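Local structure of QdtA (4ZU5) at residues K72-E77 and D126-E131; Y37-V42 and R97-F102; A6-K11 and H57-C62. The protein belongs to the WxcM-like family of the cupin superfamily, forms a dimer of antiparallel beta-sandwich subunits, and holds thymidine in this crystal. One frame throughout, in Å; residues are numbered along the deposited sequence.

Contact 1 of 3, residues K72-E77 and D126-E131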
loop_
_atom_site.group_PDB
_atom_site.type_symbol
_atom_site.label_atom_id
_atom_site.label_comp_id
_atom_site.label_asym_id
_atom_site.label_seq_id
_atom_site.Cartn_x
_atom_site.Cartn_y
_atom_site.Cartn_z
ATOM N N LYS A 72 -14.315 -17.682 3.691
ATOM C CA LYS A 72 -14.927 -18.895 4.169
ATOM C C LYS A 72 -14.018 -19.846 4.906
ATOM O O LYS A 72 -12.822 -19.958 4.655
ATOM C CB LYS A 72 -15.666 -19.553 3.004
ATOM C CG LYS A 72 -15.141 -20.866 2.495
ATOM C CD LYS A 72 -15.575 -20.971 1.042
ATOM C CE LYS A 72 -16.738 -21.937 0.856
ATOM N NZ LYS A 72 -16.953 -22.015 -0.614
ATOM N N ILE A 73 -14.620 -20.525 5.873
ATOM C CA ILE A 73 -14.009 -21.617 6.552
ATOM C C ILE A 73 -15.106 -22.687 6.521
ATOM O O ILE A 73 -16.245 -22.411 6.133
ATOM C CB ILE A 73 -13.649 -21.241 8.013
ATOM C CG1 ILE A 73 -14.882 -20.845 8.846
ATOM C CG2 ILE A 73 -12.721 -20.041 8.007
ATOM C CD1 ILE A 73 -14.584 -20.504 10.304
ATOM N N PRO A 74 -14.798 -23.864 7.037
ATOM C CA PRO A 74 -15.817 -24.901 6.945
ATOM C C PRO A 74 -17.117 -24.469 7.622
ATOM O O PRO A 74 -17.109 -23.913 8.727
ATOM C CB PRO A 74 -15.151 -26.087 7.638
ATOM C CG PRO A 74 -13.702 -25.870 7.355
ATOM C CD PRO A 74 -13.530 -24.391 7.558
ATOM N N ASP A 75 -18.209 -24.626 6.879
ATOM C CA ASP A 75 -19.550 -24.398 7.390
ATOM C C ASP A 75 -19.848 -22.921 7.527
ATOM O O ASP A 75 -20.944 -22.571 7.913
ATOM C CB ASP A 75 -19.742 -25.083 8.753
ATOM C CG ASP A 75 -19.677 -26.621 8.670
ATOM O OD1 ASP A 75 -20.034 -27.176 7.608
ATOM O OD2 ASP A 75 -19.282 -27.273 9.670
ATOM N N GLU A 76 -18.911 -22.026 7.217
ATOM C CA GLU A 76 -19.229 -20.627 7.393
ATOM C C GLU A 76 -18.765 -19.788 6.226
ATOM O O GLU A 76 -17.688 -20.006 5.705
ATOM C CB GLU A 76 -18.606 -20.144 8.695
ATOM C CG GLU A 76 -19.159 -18.818 9.196
ATOM C CD GLU A 76 -20.615 -18.922 9.616
ATOM O OE1 GLU A 76 -21.470 -18.253 8.983
ATOM O OE2 GLU A 76 -20.884 -19.712 10.550
ATOM N N GLU A 77 -19.576 -18.823 5.811
ATOM C CA GLU A 77 -19.117 -17.904 4.806
ATOM C C GLU A 77 -19.667 -16.515 5.042
ATOM O O GLU A 77 -20.799 -16.372 5.486
ATOM C CB GLU A 77 -19.505 -18.424 3.436
ATOM C CG GLU A 77 -19.436 -17.366 2.360
ATOM C CD GLU A 77 -19.777 -17.913 0.988
ATOM O OE1 GLU A 77 -20.477 -17.183 0.261
ATOM O OE2 GLU A 77 -19.373 -19.055 0.680
ATOM N N ASP A 126 -9.648 -28.878 -1.844
ATOM C CA ASP A 126 -9.886 -30.074 -1.000
ATOM C C ASP A 126 -8.865 -30.196 0.130
ATOM O O ASP A 126 -9.194 -30.590 1.234
ATOM C CB ASP A 126 -9.877 -31.377 -1.809
ATOM C CG ASP A 126 -11.029 -31.461 -2.798
ATOM O OD1 ASP A 126 -12.154 -31.012 -2.509
ATOM O OD2 ASP A 126 -10.787 -31.965 -3.901
ATOM N N PHE A 127 -7.632 -29.832 -0.162
ATOM C CA PHE A 127 -6.597 -29.814 0.855
ATOM C C PHE A 127 -6.906 -28.724 1.877
ATOM O O PHE A 127 -6.771 -28.947 3.065
ATOM C CB PHE A 127 -5.220 -29.578 0.224
ATOM C CG PHE A 127 -4.085 -29.614 1.235
ATOM C CD1 PHE A 127 -3.822 -30.781 1.959
ATOM C CD2 PHE A 127 -3.319 -28.474 1.515
ATOM C CE1 PHE A 127 -2.822 -30.815 2.926
ATOM C CE2 PHE A 127 -2.293 -28.517 2.452
ATOM C CZ PHE A 127 -2.039 -29.689 3.157
ATOM N N TYR A 128 -7.299 -27.544 1.406
ATOM C CA TYR A 128 -7.680 -26.479 2.300
ATOM C C TYR A 128 -8.685 -27.034 3.293
ATOM O O TYR A 128 -8.489 -26.985 4.496
ATOM C CB TYR A 128 -8.294 -25.268 1.581
ATOM C CG TYR A 128 -8.992 -24.378 2.547
ATOM C CD1 TYR A 128 -8.267 -23.625 3.456
ATOM C CD2 TYR A 128 -10.360 -24.395 2.672
ATOM C CE1 TYR A 128 -8.897 -22.921 4.452
ATOM C CE2 TYR A 128 -10.997 -23.678 3.658
ATOM C CZ TYR A 128 -10.257 -22.915 4.541
ATOM O OH TYR A 128 -10.937 -22.243 5.528
ATOM N N ILE A 129 -9.788 -27.565 2.775
ATOM C CA ILE A 129 -10.877 -28.026 3.623
ATOM C C ILE A 129 -10.440 -29.073 4.621
ATOM O O ILE A 129 -10.879 -29.041 5.757
ATOM C CB ILE A 129 -12.044 -28.604 2.777
ATOM C CG1 ILE A 129 -12.696 -27.495 1.940
ATOM C CG2 ILE A 129 -13.109 -29.244 3.659
ATOM C CD1 ILE A 129 -13.463 -26.467 2.757
ATOM N N ASP A 130 -9.625 -30.018 4.193
ATOM C CA ASP A 130 -9.124 -31.013 5.109
ATOM C C ASP A 130 -8.381 -30.335 6.241
ATOM O O ASP A 130 -8.660 -30.628 7.386
ATOM C CB ASP A 130 -8.172 -31.981 4.422
ATOM C CG ASP A 130 -8.925 -33.074 3.666
ATOM O OD1 ASP A 130 -10.107 -33.360 3.988
ATOM O OD2 ASP A 130 -8.312 -33.630 2.739
ATOM N N GLU A 131 -7.384 -29.520 5.907
ATOM C CA GLU A 131 -6.602 -28.814 6.953
ATOM C C GLU A 131 -7.506 -27.955 7.846
ATOM O O GLU A 131 -7.370 -27.925 9.062
ATOM C CB GLU A 131 -5.539 -27.901 6.332
ATOM C CG GLU A 131 -4.399 -28.583 5.598
ATOM C CD GLU A 131 -3.810 -29.745 6.378
ATOM O OE1 GLU A 131 -2.829 -29.484 7.107
ATOM O OE2 GLU A 131 -4.348 -30.887 6.293
#
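With CG anti to the backbone N (chi1 165°), Y128 leaves its helix so that the phenol reaches across to I73. I73 answers with CG1 set between its own N and carbonyl carbon (chi1 61°), which leaves CG2 beside the N and 3.8 Å from Y128 OH. The motif on the receiving side is a beta hairpin joining strands 67-73 and 76-82 of the cupin fold, closed by a type II turn from I73 to E76. P74 and D75 occupy the corners of this turn, and reciprocal bonds I73 N to E76 O (3.1 Å) and E76 N to I73 O (2.9 Å) lock its base. Helix 125-136 thus packs against the tip of a hairpin, and within 126-131 the touching is done by Y128. The hydroxyl end of Y128 makes the approach: I73 CA lies near the plane of the ring, at its edge, 3.3 Å from Y128 OH. K72 O comes as near as 3.1 Å to Y128 OH but obliquely to the ring, and the hydrogen bond of this hydroxyl goes instead to L94 O, a loop carbonyl that helps to satisfy the buried phenol. A132 and F136, farther along the helix, continue the packing over P74, whose side chain crosses that of Y128 at a slant, with P74 CD 3.9 Å from Y128 OH.

Contact 2 of 3, residues Y37-V42 and R97-F102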
loop_
_atom_site.group_PDB
_atom_site.type_symbol
_atom_site.label_atom_id
_atom_site.label_comp_id
_atom_site.label_asym_id
_atom_site.label_seq_id
_atom_site.Cartn_x
_atom_site.Cartn_y
_atom_site.Cartn_z
ATOM N N TYR A 37 1.427 -5.994 -1.784
ATOM C CA TYR A 37 1.058 -6.049 -3.164
ATOM C C TYR A 37 -0.261 -5.410 -3.409
ATOM O O TYR A 37 -1.047 -5.201 -2.495
ATOM C CB TYR A 37 1.108 -7.483 -3.696
ATOM C CG TYR A 37 0.162 -8.476 -3.068
ATOM C CD1 TYR A 37 -1.086 -8.653 -3.574
ATOM C CD2 TYR A 37 0.528 -9.244 -1.972
ATOM C CE1 TYR A 37 -1.968 -9.566 -3.038
ATOM C CE2 TYR A 37 -0.345 -10.177 -1.425
ATOM C CZ TYR A 37 -1.585 -10.349 -1.998
ATOM O OH TYR A 37 -2.486 -11.227 -1.478
ATOM N N TYR A 38 -0.504 -5.029 -4.654
ATOM C CA TYR A 38 -1.767 -4.369 -4.925
ATOM C C TYR A 38 -2.355 -4.823 -6.264
ATOM O O TYR A 38 -1.580 -5.153 -7.213
ATOM C CB TYR A 38 -1.605 -2.837 -4.915
ATOM C CG TYR A 38 -0.281 -2.338 -5.422
ATOM C CD1 TYR A 38 -0.117 -2.004 -6.758
ATOM C CD2 TYR A 38 0.784 -2.064 -4.545
ATOM C CE1 TYR A 38 1.094 -1.547 -7.248
ATOM C CE2 TYR A 38 1.989 -1.568 -5.033
ATOM C CZ TYR A 38 2.134 -1.322 -6.397
ATOM O OH TYR A 38 3.285 -0.787 -6.946
ATOM N N ILE A 39 -3.693 -4.783 -6.338
ATOM C CA ILE A 39 -4.453 -5.278 -7.473
ATOM C C ILE A 39 -5.248 -4.132 -8.070
ATOM O O ILE A 39 -5.948 -3.393 -7.371
ATOM C CB ILE A 39 -5.356 -6.447 -7.049
ATOM C CG1 ILE A 39 -4.466 -7.618 -6.630
ATOM C CG2 ILE A 39 -6.264 -6.884 -8.188
ATOM C CD1 ILE A 39 -5.110 -8.579 -5.672
ATOM N N THR A 40 -5.072 -3.936 -9.371
ATOM C CA THR A 40 -5.739 -2.865 -10.088
ATOM C C THR A 40 -6.257 -3.416 -11.442
ATOM O O THR A 40 -5.928 -4.521 -11.868
ATOM C CB THR A 40 -4.754 -1.727 -10.410
ATOM O OG1 THR A 40 -3.667 -2.283 -11.180
ATOM C CG2 THR A 40 -4.212 -1.082 -9.122
ATOM N N LYS A 41 -7.161 -2.650 -12.034
ATOM C CA LYS A 41 -7.613 -2.845 -13.404
ATOM C C LYS A 41 -8.311 -4.207 -13.538
ATOM O O LYS A 41 -8.160 -4.893 -14.539
ATOM C CB LYS A 41 -6.449 -2.596 -14.401
ATOM C CG LYS A 41 -5.993 -1.142 -14.407
ATOM C CD LYS A 41 -4.886 -0.794 -15.405
ATOM C CE LYS A 41 -3.510 -1.258 -14.914
ATOM N NZ LYS A 41 -3.118 -0.791 -13.531
ATOM N N VAL A 42 -9.122 -4.585 -12.546
ATOM C CA VAL A 42 -9.833 -5.867 -12.611
ATOM C C VAL A 42 -11.176 -5.674 -13.294
ATOM O O VAL A 42 -11.958 -4.782 -12.917
ATOM C CB VAL A 42 -10.135 -6.453 -11.237
ATOM C CG1 VAL A 42 -10.944 -7.723 -11.360
ATOM C CG2 VAL A 42 -8.847 -6.681 -10.463
ATOM N N ARG A 97 -10.229 -17.354 0.727
ATOM C CA ARG A 97 -10.864 -16.161 0.208
ATOM C C ARG A 97 -10.894 -16.031 -1.295
ATOM O O ARG A 97 -10.053 -16.582 -2.003
ATOM C CB ARG A 97 -10.308 -14.899 0.855
ATOM C CG ARG A 97 -9.103 -14.307 0.180
ATOM C CD ARG A 97 -7.996 -15.331 0.140
ATOM N NE ARG A 97 -7.636 -15.898 1.443
ATOM C CZ ARG A 97 -6.701 -15.392 2.242
ATOM N NH1 ARG A 97 -6.075 -14.278 1.884
ATOM N NH2 ARG A 97 -6.379 -16.017 3.371
ATOM N N GLU A 98 -11.918 -15.311 -1.727
ATOM C CA GLU A 98 -12.133 -14.883 -3.123
ATOM C C GLU A 98 -12.548 -13.418 -3.130
ATOM O O GLU A 98 -13.129 -12.892 -2.176
ATOM C CB GLU A 98 -13.234 -15.766 -3.732
ATOM C CG GLU A 98 -12.887 -17.242 -3.722
ATOM C CD GLU A 98 -14.076 -18.158 -3.912
ATOM O OE1 GLU A 98 -15.144 -17.623 -4.236
ATOM O OE2 GLU A 98 -13.899 -19.374 -3.733
ATOM N N MET A 99 -12.230 -12.719 -4.209
ATOM C CA MET A 99 -12.536 -11.324 -4.305
ATOM C C MET A 99 -13.267 -11.042 -5.617
ATOM O O MET A 99 -12.911 -11.602 -6.645
ATOM C CB MET A 99 -11.236 -10.518 -4.291
ATOM C CG MET A 99 -10.384 -10.661 -3.034
ATOM S SD MET A 99 -9.163 -11.943 -3.167
ATOM C CE MET A 99 -7.853 -10.965 -3.893
ATOM N N PHE A 100 -14.251 -10.169 -5.573
ATOM C CA PHE A 100 -15.138 -9.972 -6.732
ATOM C C PHE A 100 -15.870 -8.642 -6.689
ATOM O O PHE A 100 -15.786 -7.901 -5.699
ATOM C CB PHE A 100 -16.075 -11.191 -6.851
ATOM C CG PHE A 100 -17.128 -11.246 -5.779
ATOM C CD1 PHE A 100 -18.389 -10.703 -5.994
ATOM C CD2 PHE A 100 -16.850 -11.805 -4.552
ATOM C CE1 PHE A 100 -19.375 -10.740 -5.020
ATOM C CE2 PHE A 100 -17.825 -11.844 -3.567
ATOM C CZ PHE A 100 -19.070 -11.278 -3.785
ATOM N N ASP A 101 -16.581 -8.296 -7.768
ATOM C CA ASP A 101 -17.198 -6.993 -7.873
ATOM C C ASP A 101 -16.225 -5.847 -7.645
ATOM O O ASP A 101 -16.519 -4.900 -6.911
ATOM C CB ASP A 101 -18.350 -6.825 -6.884
ATOM C CG ASP A 101 -19.652 -7.566 -7.331
ATOM O OD1 ASP A 101 -19.669 -8.310 -8.325
ATOM O OD2 ASP A 101 -20.615 -7.477 -6.563
ATOM N N PHE A 102 -15.051 -5.950 -8.255
ATOM C CA PHE A 102 -14.163 -4.814 -8.281
ATOM C C PHE A 102 -14.818 -3.714 -9.118
ATOM O O PHE A 102 -15.142 -3.958 -10.272
ATOM C CB PHE A 102 -12.862 -5.239 -8.956
ATOM C CG PHE A 102 -11.981 -6.116 -8.137
ATOM C CD1 PHE A 102 -12.170 -7.481 -8.085
ATOM C CD2 PHE A 102 -10.859 -5.573 -7.487
ATOM C CE1 PHE A 102 -11.285 -8.304 -7.384
ATOM C CE2 PHE A 102 -9.991 -6.377 -6.765
ATOM C CZ PHE A 102 -10.192 -7.754 -6.722
HETATM O O HOH W 1 -14.312 -3.360 -12.628
#
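V42 and F102 meet where the two sheets of the cupin beta sandwich come together at one end, V42 just after strand 35-40 and F102 just after strand 96-100. The first kind of interaction is CH-pi. V42 CG2 sits over the centre of the F102 ring, 3.8 Å from the centroid and only 11° off the normal. The second branch of V42, CG1, is anti to its backbone N (chi1 176°) and lies over the same face, offset toward the rim, 3.5 Å from F102 CD1.

Apolar packing continues the interface inward. I39 serves two partners: its CG2 is 4.0 Å from F102 CE2, while its CD1 is 4.0 Å from M99 CE, and in both pairs the side chains cross at about a right angle. M99, bent along its chain, also packs on I69 and L108. Strand 35-40 lies at the edge of its sheet in this chain, yet it pairs with an antiparallel strand of the second subunit, whose Y17 packs on V42.

The third kind is polar: one water approaches both carbonyls beyond the strands, with more acceptors nearby than protons to give, 2.8 Å from V42 O and 2.6 Å from F102 O.

Contact 3 of 3, residues A6-K11 and H57-C62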
loop_
_atom_site.group_PDB
_atom_site.type_symbol
_atom_site.label_atom_id
_atom_site.label_comp_id
_atom_site.label_asym_id
_atom_site.label_seq_id
_atom_site.Cartn_x
_atom_site.Cartn_y
_atom_site.Cartn_z
ATOM N N ALA A 6 -10.809 -9.945 11.090
ATOM C CA ALA A 6 -11.259 -8.748 11.791
ATOM C C ALA A 6 -11.225 -7.580 10.841
ATOM O O ALA A 6 -10.441 -7.552 9.903
ATOM C CB ALA A 6 -10.406 -8.387 12.989
ATOM N N LEU A 7 -12.044 -6.613 11.200
ATOM C CA LEU A 7 -11.955 -5.270 10.664
ATOM C C LEU A 7 -11.146 -4.403 11.577
ATOM O O LEU A 7 -11.478 -4.177 12.759
ATOM C CB LEU A 7 -13.348 -4.705 10.453
ATOM C CG LEU A 7 -14.066 -5.401 9.313
ATOM C CD1 LEU A 7 -15.534 -5.000 9.422
ATOM C CD2 LEU A 7 -13.536 -5.057 7.939
ATOM N N ILE A 8 -10.151 -3.770 10.990
ATOM C CA ILE A 8 -9.264 -2.909 11.714
ATOM C C ILE A 8 -9.419 -1.470 11.238
ATOM O O ILE A 8 -9.502 -1.220 10.038
ATOM C CB ILE A 8 -7.826 -3.328 11.464
ATOM C CG1 ILE A 8 -7.503 -4.628 12.184
ATOM C CG2 ILE A 8 -6.889 -2.278 12.048
ATOM C CD1 ILE A 8 -6.086 -5.036 11.759
ATOM N N LYS A 9 -9.489 -0.546 12.171
ATOM C CA LYS A 9 -9.731 0.839 11.818
ATOM C C LYS A 9 -8.442 1.598 11.957
ATOM O O LYS A 9 -7.742 1.513 12.948
ATOM C CB LYS A 9 -10.852 1.454 12.692
ATOM C CG LYS A 9 -11.166 2.927 12.416
ATOM C CD LYS A 9 -12.053 2.999 11.183
ATOM C CE LYS A 9 -12.582 4.392 10.931
ATOM N NZ LYS A 9 -11.448 5.247 10.558
ATOM N N PHE A 10 -8.105 2.338 10.916
ATOM C CA PHE A 10 -6.923 3.169 10.881
ATOM C C PHE A 10 -7.308 4.641 11.069
ATOM O O PHE A 10 -8.472 4.993 10.935
ATOM C CB PHE A 10 -6.214 2.949 9.530
ATOM C CG PHE A 10 -5.821 1.524 9.290
ATOM C CD1 PHE A 10 -6.215 0.861 8.139
ATOM C CD2 PHE A 10 -5.077 0.838 10.212
ATOM C CE1 PHE A 10 -5.849 -0.460 7.906
ATOM C CE2 PHE A 10 -4.726 -0.490 10.019
ATOM C CZ PHE A 10 -5.110 -1.144 8.868
ATOM N N LYS A 11 -6.305 5.458 11.392
ATOM C CA LYS A 11 -6.409 6.895 11.433
ATOM C C LYS A 11 -6.657 7.383 10.008
ATOM O O LYS A 11 -6.028 6.918 9.047
ATOM C CB LYS A 11 -5.090 7.448 11.955
ATOM C CG LYS A 11 -5.185 8.876 12.455
ATOM C CD LYS A 11 -3.970 9.284 13.296
ATOM C CE LYS A 11 -4.199 10.683 13.885
ATOM N NZ LYS A 11 -3.028 11.267 14.610
ATOM N N HIS A 57 -0.185 -13.848 7.655
ATOM C CA HIS A 57 -1.196 -12.946 8.193
ATOM C C HIS A 57 -1.168 -11.797 7.198
ATOM O O HIS A 57 -0.106 -11.462 6.677
ATOM C CB HIS A 57 -0.852 -12.507 9.628
ATOM C CG HIS A 57 -0.855 -13.622 10.628
ATOM N ND1 HIS A 57 -1.880 -13.843 11.524
ATOM C CD2 HIS A 57 0.092 -14.545 10.914
ATOM C CE1 HIS A 57 -1.612 -14.927 12.241
ATOM N NE2 HIS A 57 -0.425 -15.377 11.874
ATOM N N GLN A 58 -2.347 -11.278 6.870
ATOM C CA GLN A 58 -2.516 -10.256 5.865
ATOM C C GLN A 58 -3.549 -9.270 6.343
ATOM O O GLN A 58 -4.438 -9.629 7.133
ATOM C CB GLN A 58 -3.120 -10.930 4.631
ATOM C CG GLN A 58 -2.162 -11.842 3.907
ATOM C CD GLN A 58 -2.695 -12.176 2.512
ATOM O OE1 GLN A 58 -3.893 -12.320 2.298
ATOM N NE2 GLN A 58 -1.800 -12.239 1.555
ATOM N N VAL A 59 -3.479 -8.066 5.795
ATOM C CA VAL A 59 -4.520 -7.071 5.907
ATOM C C VAL A 59 -4.828 -6.577 4.517
ATOM O O VAL A 59 -3.956 -6.128 3.814
ATOM C CB VAL A 59 -4.067 -5.932 6.816
ATOM C CG1 VAL A 59 -5.018 -4.752 6.808
ATOM C CG2 VAL A 59 -3.941 -6.451 8.256
ATOM N N LEU A 60 -6.099 -6.594 4.169
ATOM C CA LEU A 60 -6.552 -6.109 2.875
ATOM C C LEU A 60 -7.197 -4.741 3.034
ATOM O O LEU A 60 -7.984 -4.504 3.966
ATOM C CB LEU A 60 -7.585 -7.078 2.271
ATOM C CG LEU A 60 -7.111 -8.352 1.568
ATOM C CD1 LEU A 60 -6.163 -9.186 2.430
ATOM C CD2 LEU A 60 -8.265 -9.240 1.128
ATOM N N ILE A 61 -6.942 -3.844 2.100
ATOM C CA ILE A 61 -7.521 -2.483 2.167
ATOM C C ILE A 61 -7.877 -2.001 0.775
ATOM O O ILE A 61 -7.064 -2.096 -0.149
ATOM C CB ILE A 61 -6.510 -1.443 2.764
ATOM C CG1 ILE A 61 -5.800 -2.019 3.983
ATOM C CG2 ILE A 61 -7.180 -0.108 3.098
ATOM C CD1 ILE A 61 -4.381 -1.531 4.143
ATOM N N CYS A 62 -9.084 -1.467 0.631
ATOM C CA CYS A 62 -9.533 -0.958 -0.671
ATOM C C CYS A 62 -9.369 0.541 -0.697
ATOM O O CYS A 62 -9.975 1.244 0.125
ATOM C CB CYS A 62 -10.976 -1.354 -0.898
ATOM S SG CYS A 62 -11.551 -0.562 -2.419
#
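The end of the F10 ring is the bump that meets the shallow hollow between V59 and I61. It enters with CZ foremost: V59 CG1 lies close to the ring plane, at the edge, 4.2 Å from F10 CZ. I61 comes in obliquely, its CD1 4.2 Å from F10 CE1. F10 and V59 point at each other from opposite directions, whereas F10 and I61 cross at a slant.

V59 in turn is a knob with two branches. CG1 is anti to the backbone N (chi1 171°) and turns to F10; CG2, beside that N, turns to I8, whose CD1 tip stands 4.3 Å from V59 CG2. The residues thus meet by their methyl tips and ring end, while I8 O lies over one face of the F10 ring, toward the rim.

T21, I23 and I29, with Y38 of the second subunit, also pack on F10. K9 NZ donates to F10 O at 3.0 Å and also bonds S86 OG. The contact reaches across strand 87-91, with F10 just beyond the end of strand 5-9. The patch lies on the outer face of its sheet, under strand 18-24 and at the subunit interface: a cupin sheet whose outer face is buried by dimerisation.

Overall arrangement
Contacts 2 and 3 are buried, whereas contact 1 is only partly so and lies farther from the chain centre. Contact 2 joins the two sheets, contact 3 spans strands of one sheet on its outer face, and contact 1 sets the C-terminal helix against a hairpin of the other. Chemistry follows place: contact 3 joins apolar side chains, contact 2 adds a ring face and a water near both carbonyls beyond the strand ends, and contact 1 brings a tyrosine hydroxyl, bonded to L94 O, against the hairpin backbone. Contacts 2 and 3 are joined through Q58, which probably hydrogen-bonds both R97 and Y37, and both touch the second subunit. Contact 1 meets contact 2 only indirectly, through neighbouring strands 67-73 and 96-100.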